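Local coordinates for DegV family protein (Eubacterium eligens, PDB 3FDJ) that is of unknown function but, as a DegV family member, probably binds a fatty acid or a similar lipid, at residues A[75-80]-A[137-142]; A[127-132]-A[144-149]; A[5-10]-A[70-75]; A[11-16]-A[118-123]; A[63-68]-A[94-99]. All coordinates share one frame; numbering follows the deposited sequence.

In the fold
From the N terminus, strand 5-9 opens contact 3 and the loop behind it, 11-16, opens contact 4. Residues 63-68 begin contact 5, and 70-75 close contact 3, bringing the end of helix 65-72 onto the first strand. Contact 1 opens at the shared Asp75. Contact 5 closes at 94-99, crossing contacts 3 and 1. Contact 4 closes at 118-123, joining the loop after strand 5-9 to the start of helix 120-134; it encloses contact 5 and crosses contacts 1 and 3. Contact 2 opens at 127-132 and closes at 144-149, crossing contact 1, which closes at 137-142. Contacts 3 and 5 build one helical layer on the sheet, contacts 1 and 2 the other.

Contact 1: residues A[75-80]-A[137-142]; sequences DDEIFV and KKFEEI
Phe79 of strand 77-82 and Phe139 at the start of helix 139-150 form an offset stack: the ring centroids lie 4.5 Å apart and the planes differ by only 15°. The offset sets Phe79 CZ above the rim of the Phe139 face, 3.5 Å from Phe139 CE2, the two side chains running alongside in opposite senses. Phe139 can reach the strand because its CG stands opposite the backbone N (chi1 -178°), which carries the ring off the helix. Near its plane, the edge of that ring meets a backbone oxygen, with Ile78 O 3.6 Å from Phe139 CE2. Ile142, about one turn further along, adds its CG2 branch at 3.5 Å from Phe79 CZ. This is helix-on-sheet packing in an alpha/beta/alpha sandwich: strand 77-82 runs parallel between strands 5-9 and 109-114, and Ile142 also touches helix 120-134, the neighbour on this face. Replacing Phe139 by alanine is likely to leave Phe79 without its stacking partner and open a gap between helix and strand. Toward the strand's start the link is polar. Glu77, extended beyond CG, lays OE2 3.5 Å from Phe139 CB and accepts a bond from a water at 2.6 Å; the same water accepts Phe139 N at 2.9 Å, satisfying an N-H of the first helical turn. Just ahead, N-cap residue Lys138 has its own N held by Glu141 OE1 at 3.0 Å, nearly straight at 167° but arriving from above the carboxylate plane.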
# COMPACT_ATOMS: atom_id res chain seq x y z
N ASP A 75 7.76 17.23 15.72
CA ASP A 75 7.00 18.19 14.93
C ASP A 75 5.60 18.39 15.48
O ASP A 75 5.03 17.53 16.15
CB ASP A 75 7.00 17.75 13.46
CG ASP A 75 8.34 18.03 12.79
OD1 ASP A 75 8.98 19.06 13.14
OD2 ASP A 75 8.81 17.24 11.96
N ASP A 76 5.06 19.56 15.22
CA ASP A 76 3.77 19.91 15.75
C ASP A 76 2.58 19.72 14.82
O ASP A 76 1.45 19.90 15.26
CB ASP A 76 3.80 21.34 16.26
CG ASP A 76 4.55 21.45 17.58
OD1 ASP A 76 4.44 20.51 18.42
OD2 ASP A 76 5.24 22.45 17.76
N GLU A 77 2.82 19.41 13.56
CA GLU A 77 1.74 19.09 12.62
C GLU A 77 2.14 17.83 11.85
O GLU A 77 3.10 17.84 11.07
CB GLU A 77 1.50 20.24 11.62
CG GLU A 77 0.97 21.48 12.27
CD GLU A 77 0.80 22.67 11.32
OE1 GLU A 77 1.72 23.02 10.56
OE2 GLU A 77 -0.27 23.30 11.42
N ILE A 78 1.41 16.75 12.08
CA ILE A 78 1.75 15.45 11.53
C ILE A 78 0.53 14.78 10.93
O ILE A 78 -0.55 14.75 11.55
CB ILE A 78 2.34 14.52 12.62
CG1 ILE A 78 3.53 15.17 13.34
CG2 ILE A 78 2.74 13.12 12.03
CD1 ILE A 78 4.11 14.32 14.48
N PHE A 79 0.71 14.23 9.73
CA PHE A 79 -0.25 13.33 9.13
C PHE A 79 0.40 11.96 9.08
O PHE A 79 1.56 11.82 8.66
CB PHE A 79 -0.69 13.78 7.72
CG PHE A 79 -1.57 14.98 7.72
CD1 PHE A 79 -2.92 14.88 8.05
CD2 PHE A 79 -1.06 16.23 7.42
CE1 PHE A 79 -3.73 16.00 8.05
CE2 PHE A 79 -1.87 17.38 7.45
CZ PHE A 79 -3.19 17.26 7.78
N VAL A 80 -0.34 10.96 9.53
CA VAL A 80 0.12 9.57 9.54
C VAL A 80 -0.78 8.76 8.65
O VAL A 80 -2.00 8.75 8.87
CB VAL A 80 0.09 8.98 10.96
CG1 VAL A 80 0.76 7.60 10.97
CG2 VAL A 80 0.78 9.92 11.98
N LYS A 137 -2.10 25.08 2.08
CA LYS A 137 -3.29 24.80 2.85
C LYS A 137 -2.92 24.58 4.31
O LYS A 137 -1.84 24.09 4.62
CB LYS A 137 -4.05 23.63 2.24
CG LYS A 137 -4.76 24.06 0.95
CD LYS A 137 -5.22 22.91 0.09
CE LYS A 137 -6.16 23.45 -1.00
NZ LYS A 137 -5.47 24.28 -2.03
N LYS A 138 -3.81 24.98 5.21
CA LYS A 138 -3.58 24.80 6.64
C LYS A 138 -3.94 23.37 7.07
O LYS A 138 -4.70 22.68 6.38
CB LYS A 138 -4.41 25.80 7.45
CG LYS A 138 -4.04 27.26 7.18
CD LYS A 138 -5.24 28.18 7.35
CE LYS A 138 -5.79 28.16 8.78
NZ LYS A 138 -6.54 26.89 9.12
N PHE A 139 -3.40 22.96 8.21
CA PHE A 139 -3.60 21.60 8.73
C PHE A 139 -5.08 21.21 8.74
O PHE A 139 -5.44 20.13 8.25
CB PHE A 139 -3.00 21.46 10.14
CG PHE A 139 -3.13 20.08 10.71
CD1 PHE A 139 -4.27 19.69 11.36
CD2 PHE A 139 -2.08 19.16 10.59
CE1 PHE A 139 -4.39 18.41 11.90
CE2 PHE A 139 -2.19 17.89 11.12
CZ PHE A 139 -3.35 17.51 11.77
N GLU A 140 -5.92 22.09 9.27
CA GLU A 140 -7.34 21.78 9.40
C GLU A 140 -8.02 21.65 8.03
O GLU A 140 -8.89 20.79 7.85
CB GLU A 140 -8.04 22.83 10.25
CG GLU A 140 -7.57 22.85 11.71
CD GLU A 140 -6.22 23.53 11.94
OE1 GLU A 140 -5.68 24.27 11.04
OE2 GLU A 140 -5.69 23.29 13.06
N GLU A 141 -7.59 22.43 7.05
CA GLU A 141 -8.12 22.30 5.69
C GLU A 141 -7.76 20.96 5.08
O GLU A 141 -8.59 20.31 4.44
CB GLU A 141 -7.62 23.44 4.80
CG GLU A 141 -8.12 24.81 5.25
CD GLU A 141 -7.51 26.01 4.52
OE1 GLU A 141 -6.35 25.93 4.03
OE2 GLU A 141 -8.19 27.07 4.49
N ILE A 142 -6.50 20.56 5.27
CA ILE A 142 -5.98 19.33 4.70
C ILE A 142 -6.65 18.14 5.37
O ILE A 142 -7.09 17.18 4.71
CB ILE A 142 -4.45 19.23 4.86
CG1 ILE A 142 -3.77 20.37 4.11
CG2 ILE A 142 -3.96 17.86 4.38
CD1 ILE A 142 -2.26 20.55 4.47
O HOH W 1 -1.60 24.72 9.65

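Contact 2: residues A[127-132]-A[144-149]; sequences EQLQQM and GAIDAY
Ile146 drives its CD1 into a hollow on helix 120-134 lined by Gln128, Leu129 and Met132. The evidence is three nearly equal approaches: CD1 lies 3.9 Å from Gln128 CB, 3.9 Å from Leu129 CD2 and 3.9 Å from Met132 CE. Beside it Leu129 presents CD2 to Ile146 CG1, lying across the isoleucine. Met132, a selenomethionine, is bent at its last torsion, and its SE sits 4.0 Å from Ala145 CB, where the small methyl leaves room for the large atom. Further along helix 139-150 the bump is a flat one. Gln128 turns at chi2 (65°) and lies along the Tyr149 ring, with CG directly over the ring centre at 3.5 Å, a CH-pi contact. Its amide continues across the same face, tilted only 11° from the ring plane, and OE1 comes 3.5 Å from Tyr149 CE1. A serine in place of Tyr149 would probably leave the Gln128 chain without its flat support and Glu276 without its hydroxyl partner. The short axes run at 137° and approach to 10.6 Å, so the two helices are closer to antiparallel than parallel. Both cover one face of the N-terminal mixed sheet, where Leu129 and Ile146 reach Ile113 of strand 109-114, while Tyr149 OH is hydrogen-bonded to Glu276 OE2, on strand 271-276 of the other sheet.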
# COMPACT_ATOMS: atom_id res chain seq x y z
N GLU A 127 0.99 11.66 -1.58
CA GLU A 127 1.27 12.66 -2.59
C GLU A 127 0.25 13.80 -2.60
O GLU A 127 0.58 14.94 -2.93
CB GLU A 127 1.39 12.04 -3.97
CG GLU A 127 2.62 11.14 -4.15
CD GLU A 127 2.72 10.60 -5.55
OE1 GLU A 127 2.25 11.30 -6.48
OE2 GLU A 127 3.27 9.49 -5.73
N GLN A 128 -1.00 13.49 -2.28
CA GLN A 128 -2.02 14.52 -2.23
C GLN A 128 -1.84 15.42 -1.01
O GLN A 128 -2.06 16.63 -1.10
CB GLN A 128 -3.43 13.93 -2.28
CG GLN A 128 -4.51 14.98 -2.41
CD GLN A 128 -4.48 15.77 -3.71
OE1 GLN A 128 -3.85 15.38 -4.70
NE2 GLN A 128 -5.16 16.90 -3.70
N LEU A 129 -1.43 14.82 0.12
CA LEU A 129 -1.10 15.57 1.32
C LEU A 129 0.04 16.54 0.98
O LEU A 129 -0.03 17.75 1.28
CB LEU A 129 -0.71 14.66 2.46
CG LEU A 129 -1.85 13.84 3.09
CD1 LEU A 129 -1.27 12.76 4.01
CD2 LEU A 129 -2.85 14.79 3.79
N GLN A 130 1.06 16.02 0.28
CA GLN A 130 2.18 16.85 -0.13
C GLN A 130 1.74 18.01 -1.01
O GLN A 130 2.11 19.16 -0.76
CB GLN A 130 3.21 16.01 -0.88
CG GLN A 130 4.28 16.87 -1.55
CD GLN A 130 5.36 16.03 -2.19
OE1 GLN A 130 5.24 14.80 -2.27
NE2 GLN A 130 6.44 16.67 -2.60
N GLN A 131 0.93 17.71 -2.02
CA GLN A 131 0.41 18.75 -2.92
C GLN A 131 -0.35 19.86 -2.16
O GLN A 131 -0.15 21.05 -2.42
CB GLN A 131 -0.49 18.14 -3.99
CG GLN A 131 -0.89 19.15 -5.05
CD GLN A 131 -1.77 18.56 -6.10
OE1 GLN A 131 -1.40 17.57 -6.75
NE2 GLN A 131 -2.95 19.15 -6.28
N MSE A 132 -1.20 19.47 -1.22
CA MSE A 132 -1.97 20.47 -0.47
C MSE A 132 -1.08 21.30 0.45
O MSE A 132 -1.28 22.52 0.58
CB MSE A 132 -3.11 19.80 0.30
CG MSE A 132 -4.19 19.30 -0.64
SE MSE A 132 -5.74 18.71 0.44
CE MSE A 132 -5.14 17.19 0.85
N GLY A 144 -9.57 17.86 6.72
CA GLY A 144 -10.94 17.67 6.17
C GLY A 144 -10.94 17.13 4.75
O GLY A 144 -11.68 16.21 4.42
N ALA A 145 -10.09 17.71 3.92
CA ALA A 145 -10.17 17.51 2.48
C ALA A 145 -9.64 16.17 2.02
O ALA A 145 -10.09 15.65 0.99
CB ALA A 145 -9.48 18.65 1.75
N ILE A 146 -8.67 15.61 2.75
CA ILE A 146 -8.02 14.38 2.31
C ILE A 146 -9.02 13.22 2.26
O ILE A 146 -8.97 12.39 1.34
CB ILE A 146 -6.77 14.04 3.17
CG1 ILE A 146 -5.97 12.92 2.50
CG2 ILE A 146 -7.12 13.69 4.64
CD1 ILE A 146 -5.33 13.34 1.12
N ASP A 147 -9.94 13.17 3.22
CA ASP A 147 -10.97 12.10 3.23
C ASP A 147 -11.92 12.18 2.03
O ASP A 147 -12.33 11.15 1.50
CB ASP A 147 -11.73 12.08 4.52
CG ASP A 147 -10.80 11.93 5.70
OD1 ASP A 147 -10.56 10.77 6.11
OD2 ASP A 147 -10.25 12.96 6.14
N ALA A 148 -12.22 13.39 1.59
CA ALA A 148 -13.03 13.56 0.39
C ALA A 148 -12.29 13.09 -0.86
O ALA A 148 -12.86 12.41 -1.73
CB ALA A 148 -13.43 15.04 0.25
N TYR A 149 -11.01 13.46 -0.95
CA TYR A 149 -10.12 13.06 -2.04
C TYR A 149 -10.01 11.53 -2.15
O TYR A 149 -10.06 10.96 -3.26
CB TYR A 149 -8.74 13.71 -1.85
CG TYR A 149 -7.72 13.25 -2.86
CD1 TYR A 149 -7.63 13.88 -4.10
CD2 TYR A 149 -6.89 12.16 -2.62
CE1 TYR A 149 -6.71 13.44 -5.06
CE2 TYR A 149 -5.97 11.73 -3.55
CZ TYR A 149 -5.87 12.37 -4.77
OH TYR A 149 -4.97 11.95 -5.72

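Contact 3: residues A[5-10]-A[70-75]; sequences RLVADS and EAFGDD
Arg5 and Asp75 form the ionic part of this contact. Arg5 NE gives Asp75 OD2 a short, straight bond of 2.6 Å at 170°, reaching the oxygen on its anti side, somewhat out of the carboxylate plane, though almost in the guanidinium plane. Arg5 NH2 adds a weak bond to the same OD2 at 3.2 Å, so a single carboxylate oxygen takes two guanidinium N-H groups. A water completes the set, donating to Asp75 OD2 at 2.5 Å and accepting from Arg5 NH2. The arginine chain, straight as far as CD, bends at chi3 (-77°), and that turn sets its guanidinium beside the carboxylate with the two planes 36° apart. A second polar bond is to the backbone: Arg5 NH1 meets Ala71 O at 2.9 Å, the donor tilted from the carbonyl plane. Because this carbonyl belongs to the last turn of helix 65-72, the positive group probably also gains from the negative end of the helix dipole. A CB on Gly73 would point toward Arg5 and lie 3.7 Å from Arg5 CZ. Apolar packing takes over along the strand, where Val7 splits its branches: CG1 lies 4.0 Å from Ala71 CB, and CG2 approaches the edge of the Phe72 ring, 4.2 Å from CD1. Strand 5-9 runs parallel between strands 21-30 and 77-82, its face toward helix 65-72 carrying Arg5 and Val7, while Leu6 and Ala8 pack against helix 120-134. Phe72 carries the helical layer on to helix 90-102, its ring meeting that of Tyr101 edge-to-face.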
# COMPACT_ATOMS: atom_id res chain seq x y z
N ARG A 5 4.88 17.35 8.79
CA ARG A 5 5.56 16.09 8.67
C ARG A 5 4.56 15.02 8.22
O ARG A 5 3.47 14.90 8.80
CB ARG A 5 6.13 15.67 10.01
CG ARG A 5 6.74 14.28 10.04
CD ARG A 5 7.40 14.01 11.39
NE ARG A 5 8.65 14.71 11.40
CZ ARG A 5 9.85 14.17 11.21
NH1 ARG A 5 10.04 12.85 11.10
NH2 ARG A 5 10.88 14.97 11.19
N LEU A 6 4.96 14.24 7.23
CA LEU A 6 4.22 13.08 6.78
C LEU A 6 4.89 11.77 7.29
O LEU A 6 6.10 11.62 7.21
CB LEU A 6 4.09 13.09 5.25
CG LEU A 6 3.44 14.33 4.63
CD1 LEU A 6 3.30 14.17 3.08
CD2 LEU A 6 2.10 14.67 5.28
N VAL A 7 4.08 10.86 7.81
CA VAL A 7 4.56 9.58 8.32
C VAL A 7 3.68 8.48 7.73
O VAL A 7 2.46 8.68 7.57
CB VAL A 7 4.52 9.54 9.87
CG1 VAL A 7 5.04 8.21 10.43
CG2 VAL A 7 5.35 10.70 10.49
N ALA A 8 4.28 7.34 7.39
CA ALA A 8 3.48 6.21 6.93
C ALA A 8 4.12 4.92 7.35
O ALA A 8 5.33 4.84 7.51
CB ALA A 8 3.33 6.24 5.40
N ASP A 9 3.31 3.87 7.53
CA ASP A 9 3.92 2.58 7.64
C ASP A 9 4.53 2.10 6.31
O ASP A 9 4.19 2.59 5.22
CB ASP A 9 2.99 1.56 8.25
CG ASP A 9 1.87 1.21 7.35
OD1 ASP A 9 2.15 0.62 6.27
OD2 ASP A 9 0.71 1.48 7.75
N SER A 10 5.43 1.13 6.42
CA SER A 10 6.23 0.67 5.29
C SER A 10 5.42 -0.06 4.21
O SER A 10 5.96 -0.33 3.14
CB SER A 10 7.37 -0.23 5.81
OG SER A 10 6.87 -1.47 6.31
N GLU A 70 9.42 7.63 17.53
CA GLU A 70 10.68 8.03 16.89
C GLU A 70 10.38 8.73 15.57
O GLU A 70 10.95 9.78 15.27
CB GLU A 70 11.57 6.81 16.65
CG GLU A 70 12.94 7.14 16.07
CD GLU A 70 13.84 5.92 15.92
OE1 GLU A 70 13.39 4.87 15.39
OE2 GLU A 70 15.02 6.02 16.32
N ALA A 71 9.43 8.20 14.80
CA ALA A 71 9.12 8.76 13.49
C ALA A 71 8.42 10.10 13.55
O ALA A 71 8.53 10.90 12.63
CB ALA A 71 8.27 7.79 12.68
N PHE A 72 7.66 10.34 14.62
CA PHE A 72 6.96 11.61 14.78
C PHE A 72 7.97 12.71 15.07
O PHE A 72 7.73 13.87 14.76
CB PHE A 72 5.94 11.57 15.93
CG PHE A 72 4.79 10.59 15.75
CD1 PHE A 72 4.46 10.04 14.52
CD2 PHE A 72 3.99 10.27 16.84
CE1 PHE A 72 3.40 9.15 14.39
CE2 PHE A 72 2.92 9.41 16.71
CZ PHE A 72 2.63 8.83 15.47
N GLY A 73 9.08 12.35 15.70
CA GLY A 73 10.12 13.29 16.04
C GLY A 73 9.61 14.28 17.06
O GLY A 73 9.15 13.90 18.15
N ASP A 74 9.68 15.56 16.72
CA ASP A 74 9.14 16.58 17.61
C ASP A 74 8.34 17.64 16.84
O ASP A 74 8.20 18.79 17.26
CB ASP A 74 10.24 17.17 18.50
CG ASP A 74 11.06 18.20 17.80
OD1 ASP A 74 11.34 18.01 16.59
OD2 ASP A 74 11.41 19.21 18.46
N ASP A 75 7.76 17.23 15.72
CA ASP A 75 7.00 18.19 14.93
C ASP A 75 5.60 18.39 15.48
O ASP A 75 5.03 17.53 16.15
CB ASP A 75 7.00 17.75 13.46
CG ASP A 75 8.34 18.03 12.79
OD1 ASP A 75 8.98 19.06 13.14
OD2 ASP A 75 8.81 17.24 11.96
O HOH W 2 10.89 18.13 10.81

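Contact 4: residues A[11-16]-A[118-123]; sequences ACDIKE and TGPQMR
The backbones of Ala11 and Gly119 touch directly, Gly119 N giving Ala11 O a weak bond at 3.0 Å while Gly119 CA sits 3.1 Å from the same oxygen in a CA-H...O contact. Gly119 is the N-cap of helix 120-134, and its phi of 50° and psi of -121° suit glycine: a CB modelled there would fall 2.3 Å from Pro120 CD and also crowd Asp13 OD2. Asp13 makes use of the bare backbone, laying OD2 3.4 Å from Gly119 CA; its other oxygen, OD1, accepts the N-H of Gly259. On the sheet side Met122, a selenomethionine, packs under the loop. Its SE is 3.9 Å from Ala11 CB, and the bend at chi3 (65°) brings CE back to 4.0 Å from Cys12 CB. Further out, Ile14 sits athwart the arginine, its CG2 3.6 Å from Arg123 NH1. Arg123 can reach this far because its chain is extended from CG to NE; its charge is met by Glu127 through NE, and Tyr256 adds a cation-pi contact. Both segments follow parallel strands: 11-16 comes after 5-9, while helix 120-134 comes after 109-114. Loops at the C-terminal edge of such a sheet commonly form the ligand site of alpha/beta folds. Here they also face helix 260-266 and strand 226-230 of the other sheet's layer. A hexaethylene glycol, probably from the crystallisation liquor, lies about 4 Å from the Thr118 side chain; such molecules often mark pockets, and the place would fit the interdomain lipid site of DegV relatives.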
# COMPACT_ATOMS: atom_id res chain seq x y z
N ALA A 11 4.14 -0.34 4.46
CA ALA A 11 3.25 -0.83 3.39
C ALA A 11 3.08 0.19 2.26
O ALA A 11 2.55 -0.17 1.21
CB ALA A 11 1.91 -1.24 3.94
N CYS A 12 3.51 1.44 2.47
CA CYS A 12 3.46 2.45 1.41
C CYS A 12 4.54 2.25 0.34
O CYS A 12 4.51 2.91 -0.70
CB CYS A 12 3.55 3.85 1.99
SG CYS A 12 5.16 4.29 2.59
N ASP A 13 5.50 1.36 0.61
CA ASP A 13 6.57 0.95 -0.33
C ASP A 13 7.68 2.01 -0.56
O ASP A 13 8.65 1.72 -1.27
CB ASP A 13 6.03 0.52 -1.72
CG ASP A 13 4.95 -0.58 -1.65
OD1 ASP A 13 5.20 -1.63 -1.02
OD2 ASP A 13 3.86 -0.39 -2.28
N ILE A 14 7.55 3.20 0.02
CA ILE A 14 8.50 4.29 -0.25
C ILE A 14 9.19 4.72 1.03
O ILE A 14 8.69 4.47 2.14
CB ILE A 14 7.85 5.50 -0.97
CG1 ILE A 14 6.72 6.12 -0.15
CG2 ILE A 14 7.30 5.03 -2.32
CD1 ILE A 14 6.29 7.51 -0.61
N LYS A 15 10.35 5.33 0.84
CA LYS A 15 11.20 5.80 1.94
C LYS A 15 11.41 7.31 1.93
O LYS A 15 11.88 7.86 2.93
CB LYS A 15 12.55 5.10 1.90
CG LYS A 15 12.63 3.80 2.70
CD LYS A 15 12.18 2.59 1.92
CE LYS A 15 12.39 1.30 2.74
NZ LYS A 15 11.54 0.18 2.22
N GLU A 16 11.08 7.97 0.83
CA GLU A 16 11.21 9.41 0.69
C GLU A 16 10.08 9.99 -0.17
O GLU A 16 9.45 9.28 -0.96
CB GLU A 16 12.56 9.79 0.04
CG GLU A 16 12.69 9.34 -1.43
CD GLU A 16 13.97 9.82 -2.11
OE1 GLU A 16 14.58 10.81 -1.65
OE2 GLU A 16 14.37 9.17 -3.12
N THR A 118 -3.68 -0.09 0.87
CA THR A 118 -2.26 -0.43 1.02
C THR A 118 -1.50 0.12 -0.17
O THR A 118 -2.10 0.57 -1.16
CB THR A 118 -2.06 -1.95 1.10
OG1 THR A 118 -0.76 -2.22 1.65
CG2 THR A 118 -2.23 -2.62 -0.28
N GLY A 119 -0.17 0.07 -0.07
CA GLY A 119 0.72 0.28 -1.20
C GLY A 119 0.44 1.53 -1.99
O GLY A 119 0.48 2.63 -1.44
N PRO A 120 0.16 1.37 -3.30
CA PRO A 120 0.06 2.56 -4.12
C PRO A 120 -1.06 3.51 -3.77
O PRO A 120 -0.97 4.69 -4.08
CB PRO A 120 -0.10 2.01 -5.55
CG PRO A 120 -0.60 0.64 -5.37
CD PRO A 120 0.09 0.15 -4.11
N GLN A 121 -2.12 3.01 -3.12
CA GLN A 121 -3.18 3.91 -2.66
C GLN A 121 -2.69 4.79 -1.49
O GLN A 121 -3.00 5.99 -1.45
CB GLN A 121 -4.46 3.13 -2.32
CG GLN A 121 -5.73 4.00 -2.10
CD GLN A 121 -7.05 3.28 -2.40
OE1 GLN A 121 -7.11 2.05 -2.46
NE2 GLN A 121 -8.14 4.05 -2.52
N MSE A 122 -1.90 4.21 -0.59
CA MSE A 122 -1.22 4.98 0.47
C MSE A 122 -0.29 6.00 -0.16
O MSE A 122 -0.27 7.16 0.25
CB MSE A 122 -0.43 4.06 1.43
CG MSE A 122 -1.31 3.10 2.21
SE MSE A 122 -0.25 1.90 3.27
CE MSE A 122 0.54 3.24 4.52
N ARG A 123 0.45 5.59 -1.20
CA ARG A 123 1.30 6.55 -1.92
C ARG A 123 0.52 7.73 -2.50
O ARG A 123 0.94 8.88 -2.35
CB ARG A 123 2.14 5.88 -3.01
CG ARG A 123 3.06 6.84 -3.66
CD ARG A 123 4.01 6.16 -4.61
NE ARG A 123 4.86 7.19 -5.20
CZ ARG A 123 6.06 6.97 -5.73
NH1 ARG A 123 6.60 5.74 -5.77
NH2 ARG A 123 6.74 8.01 -6.19

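Contact 5: residues A[63-68]-A[94-99]; sequences PGIDAW and AMAARA
Ala94 and Trp68 open the meeting of helices 90-102 and 65-72, which lie side by side on one face of the N-terminal sheet; helix 90-102 is the connection of the beta-alpha-beta crossover from strand 77-82 to strand 109-114. Ala94 comes over the face of the indole. Its CA stands 3.9 Å from the centroid of the five-membered ring and 14° off the normal, a CH-pi contact, and its CB lies 3.8 Å from Trp68 CZ2, toward the rim. Pro63 CB covers the opposite face, so the indole is held flat between alanine and proline. Its N-H is directed to Ser93, the residue just before Ala94, through NE1 and OG, which further fixes the rotation of the ring. Two residues on, at the more open margin, Ala96 CB receives Ile65 CD1 at 3.6 Å. The isoleucine reaches it through CG1, which sits beside the backbone N (chi1 -70°). Ala97 then faces the other helix squarely. Its small side chain permits a near approach, the CA atoms of Ile65 and Ala97 being 5.1 Å apart, and Ile65 CG2 rests 4.0 Å from Ala97 CA. Beneath, Trp68 also touches Val80 of strand 77-82, tying the pair of helices to the sheet. The tightest approach is methyl to methylene: Ala97 CB lies 3.3 Å from Trp68 CB.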
# COMPACT_ATOMS: atom_id res chain seq x y z
N PRO A 63 4.14 -1.94 13.62
CA PRO A 63 5.24 -1.30 14.36
C PRO A 63 4.93 -1.10 15.84
O PRO A 63 3.77 -0.94 16.22
CB PRO A 63 5.35 0.08 13.69
CG PRO A 63 4.63 -0.06 12.38
CD PRO A 63 3.52 -1.01 12.66
N GLY A 64 5.98 -1.09 16.65
CA GLY A 64 5.84 -0.76 18.06
C GLY A 64 5.54 0.71 18.29
O GLY A 64 5.86 1.57 17.45
N ILE A 65 4.92 1.01 19.43
CA ILE A 65 4.66 2.41 19.78
C ILE A 65 5.94 3.23 19.75
O ILE A 65 5.92 4.39 19.30
CB ILE A 65 3.88 2.53 21.13
CG1 ILE A 65 2.43 2.01 20.91
CG2 ILE A 65 3.93 4.00 21.64
CD1 ILE A 65 1.55 1.71 22.17
N ASP A 66 7.05 2.65 20.20
CA ASP A 66 8.34 3.35 20.21
C ASP A 66 8.81 3.77 18.81
O ASP A 66 9.35 4.86 18.63
CB ASP A 66 9.43 2.50 20.89
CG ASP A 66 9.32 2.48 22.40
OD1 ASP A 66 8.77 3.43 22.99
OD2 ASP A 66 9.78 1.49 23.02
N ALA A 67 8.61 2.90 17.82
CA ALA A 67 8.97 3.21 16.42
C ALA A 67 8.14 4.35 15.86
O ALA A 67 8.66 5.23 15.14
CB ALA A 67 8.80 1.96 15.54
N TRP A 68 6.85 4.37 16.17
CA TRP A 68 6.01 5.50 15.77
C TRP A 68 6.50 6.78 16.41
O TRP A 68 6.64 7.79 15.74
CB TRP A 68 4.56 5.28 16.15
CG TRP A 68 3.81 4.27 15.35
CD1 TRP A 68 3.31 3.07 15.81
CD2 TRP A 68 3.41 4.36 13.99
NE1 TRP A 68 2.64 2.42 14.81
CE2 TRP A 68 2.68 3.19 13.68
CE3 TRP A 68 3.59 5.31 12.98
CZ2 TRP A 68 2.16 2.94 12.41
CZ3 TRP A 68 3.06 5.07 11.74
CH2 TRP A 68 2.34 3.90 11.47
N ALA A 94 -0.77 3.09 15.61
CA ALA A 94 -0.54 4.51 15.32
C ALA A 94 -1.40 5.41 16.22
O ALA A 94 -0.95 6.45 16.69
CB ALA A 94 -0.79 4.81 13.84
N MSE A 95 -2.65 5.01 16.44
CA MSE A 95 -3.53 5.75 17.37
C MSE A 95 -3.01 5.70 18.80
O MSE A 95 -3.07 6.70 19.53
CB MSE A 95 -4.97 5.23 17.31
CG MSE A 95 -5.68 5.51 16.02
SE MSE A 95 -6.06 7.40 15.85
CE MSE A 95 -7.42 7.63 17.22
N ALA A 96 -2.47 4.55 19.21
CA ALA A 96 -1.88 4.43 20.53
C ALA A 96 -0.65 5.35 20.69
O ALA A 96 -0.47 6.02 21.72
CB ALA A 96 -1.52 2.94 20.81
N ALA A 97 0.18 5.39 19.65
CA ALA A 97 1.34 6.26 19.66
C ALA A 97 0.94 7.75 19.64
O ALA A 97 1.56 8.57 20.33
CB ALA A 97 2.26 5.92 18.45
N ARG A 98 -0.10 8.09 18.89
CA ARG A 98 -0.63 9.46 18.86
C ARG A 98 -1.05 9.89 20.27
O ARG A 98 -0.81 11.02 20.68
CB ARG A 98 -1.83 9.56 17.92
CG ARG A 98 -2.56 10.88 17.94
CD ARG A 98 -3.68 10.91 16.95
NE ARG A 98 -4.47 12.13 17.09
CZ ARG A 98 -5.49 12.30 17.91
NH1 ARG A 98 -5.91 11.33 18.73
NH2 ARG A 98 -6.11 13.47 17.93
N ALA A 99 -1.68 8.97 20.98
CA ALA A 99 -2.16 9.24 22.34
C ALA A 99 -1.02 9.66 23.26
O ALA A 99 -1.15 10.61 24.04
CB ALA A 99 -2.87 8.00 22.89